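Local coordinates for protein aminotransferase class-III (Ochrobactrum anthropi, PDB 5GHG) that probably transfers amino groups between amines and keto compounds as a pyridoxal-phosphate-dependent class-III omega-transaminase, bound here to the pyridoxamine form of its cofactor, at residues B[358-372]-B[375-389]. The protein carries 1 engineered substitution. Numbering follows the deposited sequence.
Sequences MQKRLRELQDHPLVG and RGVGLIAGVELVTDK
Gln359 and Arg363 of helix 347-363 lie over the hairpin of strands 371-377 and 380-385, an edge of the seven-stranded sheet that is separate from the sheet containing strand 254-258. The hairpin's type II' turn, Val377 to Ile380, is gripped by one amide: Gln359 NE2 donates to Gly378 O at 2.8 Å, almost straight (174°), and to Ile380 O at 2.9 Å, both acceptors near the amide plane although the nitrogen stands above each carbonyl plane. Arg363 fixes the rotation of that amide, its NH1 reaching a lone pair of Gln359 OE1 at 2.7 Å, while NH2 spans to Gly376 O. Gly376, without a side chain, lets Gln359 OE1 come to 3.3 Å from its C.

Apolar packing follows residues 358-363, whose axis runs nearly parallel to strand 380-385 (8°). Met358, bent at chi3 (78°), brings CE against the backbone of Leu379 and Ile380. Leu362 splits its branches, CD1 pressing tightly on Ala381 CB at 3.4 Å and CD2 meeting Val383 CG2; beyond it Val371 also packs on Val383. Leu443 and Leu447 of helix 433-455 touch Leu362 and Val371 respectively.

At the far end the strands pair antiparallel: Val386 N donates to Leu370 O, and Gly372 N to Glu384 O, flanking the non-hydrogen-bonded pair Val371-Leu385. The side chain of Lys389, extended beyond CG, reaches back to the connection between helix and strand, where NZ makes weak hydrogen bonds to His368 O at 2.8 Å and Val371 O at 3.1 Å.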
# COMPACT_ATOMS: atom_id res chain seq x y z
N MET B 358 29.00 17.69 -1.66
CA MET B 358 27.79 18.40 -1.28
C MET B 358 27.80 18.79 0.20
O MET B 358 27.42 19.92 0.56
CB MET B 358 26.55 17.57 -1.59
CG MET B 358 25.20 18.24 -1.26
SD MET B 358 23.74 17.17 -1.51
CE MET B 358 23.81 16.16 -0.03
N GLN B 359 28.20 17.87 1.08
CA GLN B 359 28.25 18.19 2.50
C GLN B 359 29.18 19.37 2.76
O GLN B 359 28.88 20.25 3.57
CB GLN B 359 28.69 16.99 3.33
CG GLN B 359 27.79 15.77 3.26
CD GLN B 359 26.39 16.02 3.75
OE1 GLN B 359 26.15 16.88 4.60
NE2 GLN B 359 25.43 15.23 3.23
N LYS B 360 30.33 19.39 2.08
CA LYS B 360 31.29 20.49 2.26
C LYS B 360 30.73 21.80 1.72
O LYS B 360 30.77 22.83 2.41
CB LYS B 360 32.61 20.14 1.57
CG LYS B 360 33.66 21.24 1.60
CD LYS B 360 34.82 20.89 0.65
CE LYS B 360 35.95 21.92 0.72
NZ LYS B 360 36.66 21.89 2.04
N ARG B 361 30.18 21.79 0.50
CA ARG B 361 29.62 23.01 -0.06
C ARG B 361 28.48 23.56 0.80
O ARG B 361 28.41 24.76 1.05
CB ARG B 361 29.14 22.77 -1.50
CG ARG B 361 30.28 22.70 -2.52
CD ARG B 361 30.87 24.10 -2.76
NE ARG B 361 29.81 25.06 -3.09
CZ ARG B 361 29.42 25.33 -4.33
NH1 ARG B 361 30.03 24.73 -5.34
NH2 ARG B 361 28.44 26.21 -4.56
N LEU B 362 27.59 22.68 1.29
CA LEU B 362 26.49 23.17 2.11
C LEU B 362 27.00 23.79 3.41
O LEU B 362 26.45 24.79 3.89
CB LEU B 362 25.49 22.05 2.40
CG LEU B 362 24.53 21.65 1.28
CD1 LEU B 362 23.76 20.39 1.66
CD2 LEU B 362 23.55 22.78 0.93
N ARG B 363 28.03 23.21 4.00
CA ARG B 363 28.52 23.74 5.27
C ARG B 363 29.22 25.09 5.10
O ARG B 363 29.37 25.82 6.08
CB ARG B 363 29.42 22.71 5.95
CG ARG B 363 28.56 21.65 6.68
CD ARG B 363 29.35 20.47 7.15
NE ARG B 363 28.51 19.51 7.85
CZ ARG B 363 27.66 18.68 7.24
NH1 ARG B 363 27.56 18.73 5.92
NH2 ARG B 363 26.95 17.80 7.95
N GLU B 364 29.63 25.44 3.89
CA GLU B 364 30.15 26.78 3.65
C GLU B 364 29.10 27.86 3.88
O GLU B 364 29.45 29.04 3.98
CB GLU B 364 30.72 26.89 2.23
CG GLU B 364 31.91 25.98 1.99
CD GLU B 364 32.32 25.89 0.52
OE1 GLU B 364 31.69 26.53 -0.33
OE2 GLU B 364 33.29 25.16 0.22
N LEU B 365 27.82 27.49 3.97
CA LEU B 365 26.75 28.44 4.23
C LEU B 365 26.38 28.53 5.71
O LEU B 365 25.44 29.25 6.04
CB LEU B 365 25.49 28.07 3.43
CG LEU B 365 25.69 27.75 1.96
CD1 LEU B 365 24.34 27.46 1.34
CD2 LEU B 365 26.42 28.87 1.23
N GLN B 366 27.08 27.81 6.58
CA GLN B 366 26.74 27.78 8.00
C GLN B 366 26.71 29.17 8.62
O GLN B 366 25.95 29.41 9.56
CB GLN B 366 27.74 26.92 8.77
CG GLN B 366 27.46 25.45 8.64
CD GLN B 366 28.53 24.60 9.29
OE1 GLN B 366 29.73 24.91 9.20
NE2 GLN B 366 28.11 23.54 9.95
N ASP B 367 27.56 30.07 8.14
CA ASP B 367 27.62 31.42 8.67
C ASP B 367 26.60 32.36 8.04
O ASP B 367 26.55 33.53 8.43
CB ASP B 367 29.03 31.99 8.49
CG ASP B 367 29.49 31.97 7.03
OD1 ASP B 367 28.82 31.30 6.18
OD2 ASP B 367 30.52 32.62 6.73
N HIS B 368 25.79 31.90 7.09
CA HIS B 368 24.75 32.76 6.55
C HIS B 368 23.80 33.20 7.65
O HIS B 368 23.44 32.39 8.52
CB HIS B 368 23.97 32.05 5.43
CG HIS B 368 23.14 32.97 4.60
ND1 HIS B 368 21.91 33.43 5.01
CD2 HIS B 368 23.38 33.56 3.39
CE1 HIS B 368 21.41 34.24 4.09
NE2 HIS B 368 22.29 34.33 3.10
N PRO B 369 23.31 34.44 7.63
CA PRO B 369 22.44 34.91 8.72
C PRO B 369 21.14 34.14 8.86
O PRO B 369 20.53 34.17 9.93
CB PRO B 369 22.18 36.38 8.37
CG PRO B 369 22.56 36.52 6.93
CD PRO B 369 23.66 35.53 6.70
N LEU B 370 20.70 33.43 7.82
CA LEU B 370 19.45 32.68 7.87
C LEU B 370 19.62 31.20 8.20
O LEU B 370 18.63 30.47 8.27
CB LEU B 370 18.71 32.80 6.54
CG LEU B 370 18.08 34.16 6.25
CD1 LEU B 370 17.36 34.10 4.90
CD2 LEU B 370 17.10 34.53 7.35
N VAL B 371 20.85 30.73 8.38
CA VAL B 371 21.10 29.30 8.50
C VAL B 371 21.34 28.98 9.99
O VAL B 371 22.33 29.43 10.57
CB VAL B 371 22.26 28.85 7.63
CG1 VAL B 371 22.66 27.41 7.96
CG2 VAL B 371 21.87 28.95 6.14
N GLY B 372 20.44 28.21 10.59
CA GLY B 372 20.61 27.80 11.96
C GLY B 372 21.51 26.58 12.09
O GLY B 372 22.34 26.51 12.99
N ARG B 375 23.10 20.00 8.49
CA ARG B 375 23.33 18.63 8.93
C ARG B 375 23.19 17.68 7.74
O ARG B 375 22.51 17.99 6.76
CB ARG B 375 22.35 18.25 10.05
CG ARG B 375 20.89 18.54 9.73
CD ARG B 375 19.99 18.24 10.93
NE ARG B 375 18.57 18.45 10.59
CZ ARG B 375 17.88 19.55 10.84
NH1 ARG B 375 18.47 20.60 11.41
NH2 ARG B 375 16.62 19.65 10.47
N GLY B 376 23.83 16.52 7.82
CA GLY B 376 23.76 15.57 6.74
C GLY B 376 24.94 14.61 6.74
O GLY B 376 25.97 14.84 7.36
N VAL B 377 24.76 13.51 6.02
CA VAL B 377 25.81 12.53 5.77
C VAL B 377 25.61 11.99 4.36
O VAL B 377 24.49 11.94 3.86
CB VAL B 377 25.81 11.37 6.80
CG1 VAL B 377 24.51 10.62 6.77
CG2 VAL B 377 26.96 10.41 6.53
N GLY B 378 26.70 11.58 3.72
CA GLY B 378 26.57 11.02 2.39
C GLY B 378 25.86 12.01 1.48
O GLY B 378 26.20 13.20 1.42
N LEU B 379 24.83 11.53 0.76
CA LEU B 379 24.11 12.35 -0.20
C LEU B 379 22.75 12.80 0.33
O LEU B 379 21.79 12.95 -0.44
CB LEU B 379 23.98 11.62 -1.54
CG LEU B 379 23.78 12.40 -2.84
CD1 LEU B 379 24.86 13.49 -3.04
CD2 LEU B 379 23.71 11.45 -4.04
N ILE B 380 22.62 13.02 1.64
CA ILE B 380 21.38 13.55 2.20
C ILE B 380 21.74 14.66 3.17
O ILE B 380 22.67 14.51 3.97
CB ILE B 380 20.52 12.47 2.86
CG1 ILE B 380 19.13 13.02 3.18
CG2 ILE B 380 21.19 11.92 4.12
CD1 ILE B 380 18.11 11.98 3.57
N ALA B 381 21.01 15.76 3.12
CA ALA B 381 21.33 16.90 3.95
C ALA B 381 20.10 17.72 4.23
O ALA B 381 19.14 17.72 3.47
CB ALA B 381 22.42 17.79 3.31
N GLY B 382 20.14 18.44 5.35
CA GLY B 382 19.11 19.41 5.67
C GLY B 382 19.73 20.71 6.10
O GLY B 382 20.78 20.73 6.75
N VAL B 383 19.10 21.80 5.70
CA VAL B 383 19.54 23.15 6.05
C VAL B 383 18.39 23.80 6.80
O VAL B 383 17.35 24.11 6.20
CB VAL B 383 19.94 23.97 4.80
CG1 VAL B 383 20.35 25.38 5.18
CG2 VAL B 383 21.08 23.29 4.06
N GLU B 384 18.54 23.97 8.11
CA GLU B 384 17.46 24.51 8.92
C GLU B 384 17.61 26.02 9.04
O GLU B 384 18.67 26.53 9.43
CB GLU B 384 17.43 23.88 10.32
CG GLU B 384 16.23 24.35 11.13
CD GLU B 384 15.91 23.47 12.33
OE1 GLU B 384 16.47 22.37 12.43
OE2 GLU B 384 15.10 23.90 13.19
N LEU B 385 16.54 26.73 8.70
CA LEU B 385 16.54 28.18 8.60
C LEU B 385 15.95 28.82 9.85
O LEU B 385 14.99 28.30 10.43
CB LEU B 385 15.75 28.63 7.37
CG LEU B 385 16.21 28.04 6.04
CD1 LEU B 385 15.36 28.56 4.90
CD2 LEU B 385 17.70 28.32 5.79
N VAL B 386 16.52 29.96 10.24
CA VAL B 386 16.06 30.74 11.39
C VAL B 386 16.30 32.21 11.05
O VAL B 386 17.10 32.54 10.18
CB VAL B 386 16.83 30.37 12.68
CG1 VAL B 386 16.61 28.91 13.05
CG2 VAL B 386 18.31 30.62 12.51
N THR B 387 15.60 33.11 11.75
CA THR B 387 15.96 34.53 11.69
C THR B 387 16.68 35.03 12.93
O THR B 387 17.30 36.09 12.88
CB THR B 387 14.72 35.40 11.45
OG1 THR B 387 13.70 35.10 12.41
CG2 THR B 387 14.18 35.17 10.05
N ASP B 388 16.62 34.29 14.03
CA ASP B 388 17.33 34.64 15.26
C ASP B 388 18.14 33.41 15.66
O ASP B 388 17.58 32.44 16.17
CB ASP B 388 16.34 35.08 16.35
CG ASP B 388 17.04 35.49 17.66
OD1 ASP B 388 18.17 35.02 17.96
OD2 ASP B 388 16.43 36.28 18.40
N LYS B 389 19.44 33.45 15.40
CA LYS B 389 20.27 32.27 15.56
C LYS B 389 20.43 31.85 17.01
O LYS B 389 20.61 30.66 17.29
CB LYS B 389 21.64 32.47 14.93
CG LYS B 389 21.67 32.39 13.43
CD LYS B 389 23.11 32.15 12.96
CE LYS B 389 23.22 32.27 11.44
NZ LYS B 389 24.45 31.59 10.98